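PDB 2WAD: penicillin-binding protein 2B, which cross-links the peptide stems of neighbouring glycan strands during peripheral peptidoglycan synthesis and is a target of beta-lactam antibiotics. Local coordinates for residues Y344-L348 with P525-Q530; V383-K389 with F517-Y523; T630-V635 with A648-N654. One frame throughout, in Å; residues are numbered along the deposited sequence.

In the fold
All three contacts lie in the transpeptidase domain. From the N terminus, strand 342-348 comes first; interaction 1 closes a loop of 176 residues when helix 525-536 returns to lie on it. Within that loop, interaction 2 joins the segment 383-389, which carries Ser386, the inferred acyl-ester serine, to the loop 517-523 just ahead of the same helix, so it is nested in interaction 1. Interaction 3 follows in series: it pairs segments 630-635 and 648-654, with 12 residues between, on the two strands of a hairpin. Strand 645-650 neighbours strand 342-348, so interactions 1 and 3 share one sheet, while Pro384 O accepts a bond from Asn633 ND2 and joins interaction 2 to interaction 3.

Interaction 1 (Y344-L348 with P525-Q530); sequences YAVAL and PMQLAQ
With chi1 at 169°, Val346 swings CG1 opposite the amide nitrogen and to within 3.6 Å of Ala529 CB, while CG2 lies over the backbone where Pro525 joins Met526. Met526 also starts anti (chi1 -178°) and then bends twice, at chi2 and chi3, turning its thioether back to the strand: SD comes 3.8 Å from Val346 CG1, and the two side chains cross at about a right angle. SD also approaches Leu348 CD2 at 4.2 Å. The other branch of Leu348 sits against the helix, with CD1 3.8 Å from Ala529 CB. At the far end of the strand segment Tyr344 CB meets Pro525 CG at 3.6 Å, whereas the phenol ring continues beyond the helix contact, and its OH bonds to Asp373. Thus the alternate residues Tyr344, Val346 and Leu348 face the helix; the axes of the two segments approach to 7.8 Å, with 38° between their directions. Here helix 525-536 covers one face of the antiparallel sheet of the transpeptidase domain, with Ala529 also touching Ala648 on the adjoining strand. The contacts across the two segments are apolar or van der Waals, consistent with packing and burial, rather than directional polar bonds, holding them together.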
loop_
_atom_site.group_PDB
_atom_site.type_symbol
_atom_site.label_atom_id
_atom_site.label_comp_id
_atom_site.label_asym_id
_atom_site.label_seq_id
_atom_site.Cartn_x
_atom_site.Cartn_y
_atom_site.Cartn_z
ATOM N N TYR A 344 -6.998 -11.384 9.792
ATOM C CA TYR A 344 -7.003 -10.113 9.068
ATOM C C TYR A 344 -8.443 -9.609 8.962
ATOM O O TYR A 344 -9.361 -10.413 8.846
ATOM C CB TYR A 344 -6.397 -10.313 7.654
ATOM C CG TYR A 344 -4.937 -10.696 7.753
ATOM C CD1 TYR A 344 -3.935 -9.726 7.714
ATOM C CD2 TYR A 344 -4.567 -12.014 7.965
ATOM C CE1 TYR A 344 -2.599 -10.060 7.860
ATOM C CE2 TYR A 344 -3.227 -12.360 8.136
ATOM C CZ TYR A 344 -2.253 -11.378 8.089
ATOM O OH TYR A 344 -0.932 -11.717 8.264
ATOM N N ALA A 345 -8.631 -8.291 9.000
ATOM C CA ALA A 345 -9.936 -7.669 8.907
ATOM C C ALA A 345 -9.753 -6.355 8.183
ATOM O O ALA A 345 -8.794 -5.645 8.448
ATOM C CB ALA A 345 -10.536 -7.396 10.287
ATOM N N VAL A 346 -10.688 -6.037 7.298
ATOM C CA VAL A 346 -10.699 -4.771 6.581
ATOM C C VAL A 346 -12.152 -4.328 6.650
ATOM O O VAL A 346 -13.070 -5.106 6.363
ATOM C CB VAL A 346 -10.306 -4.927 5.061
ATOM C CG1 VAL A 346 -10.588 -3.626 4.282
ATOM C CG2 VAL A 346 -8.845 -5.278 4.891
ATOM N N ALA A 347 -12.352 -3.092 7.084
ATOM C CA ALA A 347 -13.675 -2.486 7.119
ATOM C C ALA A 347 -13.693 -1.330 6.128
ATOM O O ALA A 347 -12.770 -0.501 6.125
ATOM C CB ALA A 347 -13.956 -1.924 8.555
ATOM N N LEU A 348 -14.769 -1.230 5.350
ATOM C CA LEU A 348 -14.927 -0.152 4.359
ATOM C C LEU A 348 -16.291 0.531 4.493
ATOM O O LEU A 348 -17.260 -0.110 4.904
ATOM C CB LEU A 348 -14.866 -0.741 2.943
ATOM C CG LEU A 348 -13.644 -1.551 2.499
ATOM C CD1 LEU A 348 -13.803 -2.051 1.055
ATOM C CD2 LEU A 348 -12.372 -0.742 2.631
ATOM N N PRO A 525 -7.523 -9.931 1.822
ATOM C CA PRO A 525 -8.627 -9.457 2.660
ATOM C C PRO A 525 -9.256 -8.175 2.093
ATOM O O PRO A 525 -10.456 -7.981 2.255
ATOM C CB PRO A 525 -7.966 -9.247 4.039
ATOM C CG PRO A 525 -6.781 -10.196 4.049
ATOM C CD PRO A 525 -6.311 -10.284 2.593
ATOM N N MET A 526 -8.482 -7.308 1.429
ATOM C CA MET A 526 -9.031 -6.112 0.807
ATOM C C MET A 526 -10.019 -6.469 -0.305
ATOM O O MET A 526 -11.099 -5.868 -0.396
ATOM C CB MET A 526 -7.901 -5.175 0.332
ATOM C CG MET A 526 -8.337 -3.856 -0.286
ATOM S SD MET A 526 -9.116 -2.758 0.938
ATOM C CE MET A 526 -7.745 -2.527 2.062
ATOM N N GLN A 527 -9.677 -7.451 -1.138
ATOM C CA GLN A 527 -10.591 -7.937 -2.191
ATOM C C GLN A 527 -11.906 -8.462 -1.590
ATOM O O GLN A 527 -13.005 -8.221 -2.133
ATOM C CB GLN A 527 -9.918 -9.031 -3.039
ATOM C CG GLN A 527 -8.772 -8.536 -3.974
ATOM C CD GLN A 527 -8.093 -9.669 -4.719
ATOM O OE1 GLN A 527 -7.611 -10.606 -4.107
ATOM N NE2 GLN A 527 -8.043 -9.590 -6.044
ATOM N N LEU A 528 -11.791 -9.210 -0.490
ATOM C CA LEU A 528 -12.997 -9.777 0.161
ATOM C C LEU A 528 -13.848 -8.688 0.827
ATOM O O LEU A 528 -15.062 -8.797 0.820
ATOM C CB LEU A 528 -12.640 -10.912 1.148
ATOM C CG LEU A 528 -12.081 -12.157 0.435
ATOM C CD1 LEU A 528 -11.236 -13.021 1.392
ATOM C CD2 LEU A 528 -13.243 -12.974 -0.066
ATOM N N ALA A 529 -13.232 -7.620 1.353
ATOM C CA ALA A 529 -14.029 -6.471 1.774
ATOM C C ALA A 529 -14.732 -5.748 0.622
ATOM O O ALA A 529 -15.868 -5.311 0.767
ATOM C CB ALA A 529 -13.223 -5.476 2.602
ATOM N N GLN A 530 -14.044 -5.555 -0.498
ATOM C CA GLN A 530 -14.636 -4.811 -1.619
ATOM C C GLN A 530 -15.812 -5.631 -2.146
ATOM O O GLN A 530 -16.801 -5.080 -2.594
ATOM C CB GLN A 530 -13.634 -4.634 -2.775
ATOM C CG GLN A 530 -14.177 -3.807 -3.977
ATOM C CD GLN A 530 -13.078 -3.534 -4.994
ATOM O OE1 GLN A 530 -12.388 -4.462 -5.438
ATOM N NE2 GLN A 530 -12.842 -2.259 -5.302
#

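Interaction 2 (V383-K389 with F517-Y523); sequences VPGSVVK and FGQFDNY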
loop_
_atom_site.group_PDB
_atom_site.type_symbol
_atom_site.label_atom_id
_atom_site.label_comp_id
_atom_site.label_asym_id
_atom_site.label_seq_id
_atom_site.Cartn_x
_atom_site.Cartn_y
_atom_site.Cartn_z
ATOM N N VAL A 383 -7.446 -18.842 0.838
ATOM C CA VAL A 383 -8.641 -19.493 0.318
ATOM C C VAL A 383 -9.828 -18.839 0.999
ATOM O O VAL A 383 -9.843 -18.665 2.203
ATOM C CB VAL A 383 -8.701 -21.043 0.464
ATOM C CG1 VAL A 383 -7.360 -21.734 0.277
ATOM C CG2 VAL A 383 -9.403 -21.476 1.722
ATOM N N PRO A 384 -10.819 -18.415 0.217
ATOM C CA PRO A 384 -11.864 -17.570 0.790
ATOM C C PRO A 384 -13.025 -18.371 1.379
ATOM O O PRO A 384 -13.713 -17.870 2.254
ATOM C CB PRO A 384 -12.310 -16.746 -0.407
ATOM C CG PRO A 384 -12.094 -17.695 -1.587
ATOM C CD PRO A 384 -10.892 -18.514 -1.248
ATOM N N GLY A 385 -13.204 -19.611 0.934
ATOM C CA GLY A 385 -14.292 -20.466 1.385
ATOM C C GLY A 385 -15.662 -19.923 1.006
ATOM O O GLY A 385 -15.796 -19.166 0.032
ATOM N N SER A 386 -16.668 -20.265 1.813
ATOM C CA SER A 386 -18.078 -20.122 1.457
ATOM C C SER A 386 -18.608 -18.693 1.370
ATOM O O SER A 386 -19.754 -18.469 0.981
ATOM C CB SER A 386 -18.939 -20.922 2.447
ATOM O OG SER A 386 -19.058 -22.283 2.053
ATOM N N VAL A 387 -17.826 -17.726 1.813
ATOM C CA VAL A 387 -18.252 -16.338 1.681
ATOM C C VAL A 387 -18.607 -16.007 0.228
ATOM O O VAL A 387 -19.526 -15.252 -0.010
ATOM C CB VAL A 387 -17.232 -15.355 2.253
ATOM C CG1 VAL A 387 -17.111 -15.576 3.765
ATOM C CG2 VAL A 387 -15.856 -15.526 1.568
ATOM N N VAL A 388 -17.933 -16.620 -0.734
ATOM C CA VAL A 388 -18.042 -16.223 -2.124
ATOM C C VAL A 388 -19.282 -16.747 -2.838
ATOM O O VAL A 388 -19.446 -16.471 -4.017
ATOM C CB VAL A 388 -16.822 -16.671 -2.973
ATOM C CG1 VAL A 388 -15.486 -16.161 -2.385
ATOM C CG2 VAL A 388 -16.854 -18.170 -3.207
ATOM N N LYS A 389 -20.168 -17.464 -2.147
ATOM C CA LYS A 389 -21.256 -18.138 -2.827
ATOM C C LYS A 389 -22.239 -17.221 -3.560
ATOM O O LYS A 389 -22.838 -17.604 -4.567
ATOM C CB LYS A 389 -21.934 -19.137 -1.884
ATOM C CG LYS A 389 -21.058 -20.351 -1.647
ATOM C CD LYS A 389 -21.644 -21.322 -0.625
ATOM C CE LYS A 389 -20.715 -22.522 -0.494
ATOM N NZ LYS A 389 -21.079 -23.554 0.526
ATOM N N PHE A 517 -17.248 -22.841 -4.923
ATOM C CA PHE A 517 -17.563 -22.678 -3.512
ATOM C C PHE A 517 -16.326 -22.217 -2.738
ATOM O O PHE A 517 -16.204 -22.420 -1.532
ATOM C CB PHE A 517 -18.284 -23.923 -2.923
ATOM C CG PHE A 517 -17.548 -25.246 -3.099
ATOM C CD1 PHE A 517 -17.858 -26.091 -4.163
ATOM C CD2 PHE A 517 -16.616 -25.683 -2.170
ATOM C CE1 PHE A 517 -17.229 -27.321 -4.337
ATOM C CE2 PHE A 517 -15.955 -26.927 -2.325
ATOM C CZ PHE A 517 -16.257 -27.747 -3.423
ATOM N N GLY A 518 -15.397 -21.578 -3.449
ATOM C CA GLY A 518 -14.328 -20.831 -2.817
ATOM C C GLY A 518 -13.192 -21.679 -2.268
ATOM O O GLY A 518 -12.575 -21.327 -1.256
ATOM N N GLN A 519 -12.892 -22.776 -2.957
ATOM C CA GLN A 519 -11.749 -23.604 -2.603
ATOM C C GLN A 519 -10.776 -23.724 -3.775
ATOM O O GLN A 519 -10.231 -24.781 -4.002
ATOM C CB GLN A 519 -12.172 -25.000 -2.133
ATOM C CG GLN A 519 -13.064 -25.044 -0.888
ATOM C CD GLN A 519 -12.356 -24.621 0.388
ATOM O OE1 GLN A 519 -12.923 -23.909 1.224
ATOM N NE2 GLN A 519 -11.123 -25.079 0.564
ATOM N N PHE A 520 -10.515 -22.658 -4.522
ATOM C CA PHE A 520 -9.454 -22.761 -5.539
ATOM C C PHE A 520 -8.694 -21.444 -5.594
ATOM O O PHE A 520 -7.635 -21.330 -4.982
ATOM C CB PHE A 520 -9.969 -23.246 -6.917
ATOM C CG PHE A 520 -8.870 -23.550 -7.911
ATOM C CD1 PHE A 520 -7.892 -24.485 -7.616
ATOM C CD2 PHE A 520 -8.782 -22.870 -9.115
ATOM C CE1 PHE A 520 -6.854 -24.754 -8.509
ATOM C CE2 PHE A 520 -7.754 -23.137 -10.019
ATOM C CZ PHE A 520 -6.775 -24.070 -9.707
ATOM N N ASP A 521 -9.226 -20.414 -6.247
ATOM C CA ASP A 521 -8.462 -19.162 -6.302
ATOM C C ASP A 521 -8.358 -18.595 -4.872
ATOM O O ASP A 521 -9.335 -18.704 -4.120
ATOM C CB ASP A 521 -9.179 -18.152 -7.208
ATOM C CG ASP A 521 -9.164 -18.557 -8.669
ATOM O OD1 ASP A 521 -8.396 -19.467 -9.016
ATOM O OD2 ASP A 521 -9.916 -17.981 -9.481
ATOM N N ASN A 522 -7.211 -18.002 -4.519
ATOM C CA ASN A 522 -6.951 -17.268 -3.269
ATOM C C ASN A 522 -7.043 -15.742 -3.455
ATOM O O ASN A 522 -6.530 -15.208 -4.443
ATOM C CB ASN A 522 -5.513 -17.518 -2.762
ATOM C CG ASN A 522 -5.274 -18.943 -2.231
ATOM O OD1 ASN A 522 -4.623 -19.133 -1.196
ATOM N ND2 ASN A 522 -5.776 -19.947 -2.943
ATOM N N TYR A 523 -7.629 -15.043 -2.480
ATOM C CA TYR A 523 -7.866 -13.613 -2.547
ATOM C C TYR A 523 -7.296 -12.910 -1.312
ATOM O O TYR A 523 -7.085 -13.552 -0.270
ATOM C CB TYR A 523 -9.377 -13.370 -2.606
ATOM C CG TYR A 523 -10.101 -14.077 -3.737
ATOM C CD1 TYR A 523 -9.622 -14.042 -5.060
ATOM C CD2 TYR A 523 -11.244 -14.797 -3.487
ATOM C CE1 TYR A 523 -10.293 -14.679 -6.096
ATOM C CE2 TYR A 523 -11.906 -15.458 -4.501
ATOM C CZ TYR A 523 -11.452 -15.371 -5.801
ATOM O OH TYR A 523 -12.161 -16.045 -6.777
HETATM O O HOH W 1 -16.423 -23.763 1.021
#
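Pro384 meets the loop 517-523 with its ring; it lies two residues before Ser386, the first residue of what fits the SxxK motif (Ser386 to Lys389) of penicillin-binding transpeptidases, here at the start of helix 389-398. From CB the ring first approaches Tyr523 CD2 at 3.8 Å; CG comes closer to the same atom, 3.6 Å, obliquely to the aromatic plane; CD then comes 3.3 Å from each of two carbonyl oxygens, Gly518 O and Asp521 O. Beside the proline the backbones are joined by one hydrogen bond, Gly385 N to Gly518 O, 2.9 Å long with an N-H...O angle of 138°, so rather bent. Gly518 has positive phi and is the C-prime residue of a Schellman motif ending helix 509-515. Val388 packs alongside: CG2 lies 3.7 Å from Gly518 CA, and CG1 reaches the edge of the Tyr523 ring. Lys389, extended beyond CG, runs alongside Phe517 and passes CE 3.7 Å from Phe517 CB. Its NZ donates to Ser386 OG, the nucleophile inferred to form the acyl-ester, and also bonds to Asn445 and Ser443. Water 1 joins the two segments at this site: it lies 3.2 Å from Ser386 OG and donates to Phe517 O at 2.9 Å.

Interaction 3 (T630-V635 with A648-N654); sequences TNTNAV and AVVFPHN. With ZN (zinc ion), chain E.
Ala634 O takes the shortest bond of this contact, from Val649 N at 2.8 Å, and the donor lies almost on the line of the carbonyl. Ala634 N returns a bond to Val649 O, so this is a hydrogen-bonded antiparallel pair; the next, Val635 with Ala648, is non-hydrogen-bonded, with Val635 CG1 4.2 Å from Ala648 CB. Beyond the paired strands, asparagine side chains alternate with backbone bonds. Asn633 OD1 accepts Phe651 N at 2.9 Å with the donor tilted 17° from the amide plane, while Asn631 OD1 receives His653 N at 3.1 Å from a donor 58° out of the Asn631 amide plane. Between the two, Thr632 N bonds to Phe651 O, keeping the ladder going outside the strands. These are the strands 634-638 and 645-650 of the beta hairpin in the transpeptidase sheet, continued toward the segment that holds Ser386, the inferred acyl-ester serine: Asn633 ND2 bonds to Pro384 O in that segment. Thr632 packs on the other side, CG2 3.4 Å from Asn654 CB, and its OG1 is buried beside Phe651 CB without a polar partner in the model. The His653 imidazole has Asn631 OD1 3.9 Å above one face, over its centre. The ring nitrogen NE2 binds the zinc ion at 2.0 Å, and waters 2 and 3 also coordinate the metal.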
loop_
_atom_site.group_PDB
_atom_site.type_symbol
_atom_site.label_atom_id
_atom_site.label_comp_id
_atom_site.label_asym_id
_atom_site.label_seq_id
_atom_site.Cartn_x
_atom_site.Cartn_y
_atom_site.Cartn_z
ATOM N N THR A 630 -9.166 -25.675 8.426
ATOM C CA THR A 630 -9.942 -25.034 7.370
ATOM C C THR A 630 -10.320 -23.602 7.757
ATOM O O THR A 630 -10.122 -23.194 8.901
ATOM C CB THR A 630 -11.222 -25.832 7.077
ATOM O OG1 THR A 630 -12.028 -25.911 8.264
ATOM C CG2 THR A 630 -10.866 -27.234 6.573
ATOM N N ASN A 631 -10.883 -22.840 6.820
ATOM C CA ASN A 631 -11.104 -21.404 7.041
ATOM C C ASN A 631 -12.415 -21.027 7.775
ATOM O O ASN A 631 -13.493 -21.579 7.489
ATOM C CB ASN A 631 -10.799 -20.599 5.759
ATOM C CG ASN A 631 -9.324 -20.733 5.315
ATOM O OD1 ASN A 631 -8.631 -21.678 5.720
ATOM N ND2 ASN A 631 -8.824 -19.763 4.530
ATOM N N THR A 632 -12.293 -20.129 8.763
ATOM C CA THR A 632 -13.432 -19.491 9.447
ATOM C C THR A 632 -13.711 -18.031 9.006
ATOM O O THR A 632 -13.816 -17.106 9.814
ATOM C CB THR A 632 -13.354 -19.676 10.989
ATOM O OG1 THR A 632 -12.637 -18.611 11.624
ATOM C CG2 THR A 632 -12.639 -20.961 11.317
ATOM N N ASN A 633 -13.855 -17.812 7.705
ATOM C CA ASN A 633 -13.930 -16.439 7.195
ATOM C C ASN A 633 -15.355 -15.902 7.306
ATOM O O ASN A 633 -16.298 -16.671 7.448
ATOM C CB ASN A 633 -13.483 -16.433 5.726
ATOM C CG ASN A 633 -12.055 -16.939 5.538
ATOM O OD1 ASN A 633 -11.205 -16.870 6.447
ATOM N ND2 ASN A 633 -11.795 -17.481 4.354
ATOM N N ALA A 634 -15.541 -14.588 7.214
ATOM C CA ALA A 634 -16.895 -14.032 7.298
ATOM C C ALA A 634 -16.900 -12.674 6.602
ATOM O O ALA A 634 -15.916 -11.960 6.656
ATOM C CB ALA A 634 -17.321 -13.865 8.775
ATOM N N VAL A 635 -18.011 -12.326 5.957
ATOM C CA VAL A 635 -18.228 -10.978 5.432
ATOM C C VAL A 635 -19.588 -10.487 5.952
ATOM O O VAL A 635 -20.482 -11.288 6.179
ATOM C CB VAL A 635 -18.193 -10.953 3.867
ATOM C CG1 VAL A 635 -16.834 -11.375 3.342
ATOM C CG2 VAL A 635 -19.264 -11.857 3.261
ATOM N N ALA A 648 -14.770 -7.570 6.080
ATOM C CA ALA A 648 -14.309 -8.911 5.790
ATOM C C ALA A 648 -13.357 -9.369 6.866
ATOM O O ALA A 648 -12.433 -8.653 7.251
ATOM C CB ALA A 648 -13.549 -8.976 4.458
ATOM N N VAL A 649 -13.521 -10.620 7.265
ATOM C CA VAL A 649 -12.670 -11.174 8.302
ATOM C C VAL A 649 -12.126 -12.465 7.744
ATOM O O VAL A 649 -12.886 -13.283 7.236
ATOM C CB VAL A 649 -13.435 -11.437 9.634
ATOM C CG1 VAL A 649 -12.528 -12.255 10.580
ATOM C CG2 VAL A 649 -13.869 -10.100 10.267
ATOM N N VAL A 650 -10.810 -12.613 7.808
ATOM C CA VAL A 650 -10.151 -13.750 7.179
ATOM C C VAL A 650 -9.315 -14.406 8.266
ATOM O O VAL A 650 -8.409 -13.792 8.814
ATOM C CB VAL A 650 -9.251 -13.301 5.987
ATOM C CG1 VAL A 650 -8.505 -14.490 5.406
ATOM C CG2 VAL A 650 -10.125 -12.602 4.890
ATOM N N PHE A 651 -9.648 -15.645 8.602
ATOM C CA PHE A 651 -9.009 -16.336 9.718
ATOM C C PHE A 651 -8.733 -17.744 9.233
ATOM O O PHE A 651 -9.558 -18.635 9.415
ATOM C CB PHE A 651 -9.983 -16.407 10.908
ATOM C CG PHE A 651 -9.310 -16.700 12.236
ATOM C CD1 PHE A 651 -8.260 -17.584 12.309
ATOM C CD2 PHE A 651 -9.749 -16.087 13.411
ATOM C CE1 PHE A 651 -7.627 -17.860 13.516
ATOM C CE2 PHE A 651 -9.128 -16.354 14.635
ATOM C CZ PHE A 651 -8.065 -17.253 14.685
ATOM N N PRO A 652 -7.581 -17.951 8.589
ATOM C CA PRO A 652 -7.333 -19.213 7.899
ATOM C C PRO A 652 -6.885 -20.366 8.816
ATOM O O PRO A 652 -6.280 -20.147 9.852
ATOM C CB PRO A 652 -6.211 -18.852 6.924
ATOM C CG PRO A 652 -5.556 -17.633 7.516
ATOM C CD PRO A 652 -6.541 -16.931 8.341
ATOM N N HIS A 653 -7.205 -21.590 8.423
ATOM C CA HIS A 653 -6.775 -22.815 9.087
ATOM C C HIS A 653 -7.031 -22.841 10.587
ATOM O O HIS A 653 -6.166 -23.207 11.373
ATOM C CB HIS A 653 -5.325 -23.136 8.722
ATOM C CG HIS A 653 -5.105 -23.223 7.244
ATOM N ND1 HIS A 653 -5.706 -24.195 6.472
ATOM C CD2 HIS A 653 -4.389 -22.452 6.390
ATOM C CE1 HIS A 653 -5.360 -24.029 5.205
ATOM N NE2 HIS A 653 -4.582 -22.966 5.123
ATOM N N ASN A 654 -8.230 -22.425 10.976
ATOM C CA ASN A 654 -8.715 -22.554 12.340
ATOM C C ASN A 654 -9.513 -23.855 12.383
ATOM O O ASN A 654 -10.466 -24.024 11.627
ATOM C CB ASN A 654 -9.571 -21.336 12.739
ATOM C CG ASN A 654 -9.997 -21.356 14.212
ATOM O OD1 ASN A 654 -10.428 -22.392 14.725
ATOM N ND2 ASN A 654 -9.856 -20.218 14.899
HETATM ZN ZN ZN E . -4.208 -21.790 3.540
HETATM O O HOH W 2 -2.137 -21.022 3.916
HETATM O O HOH W 3 -5.489 -20.032 3.204
#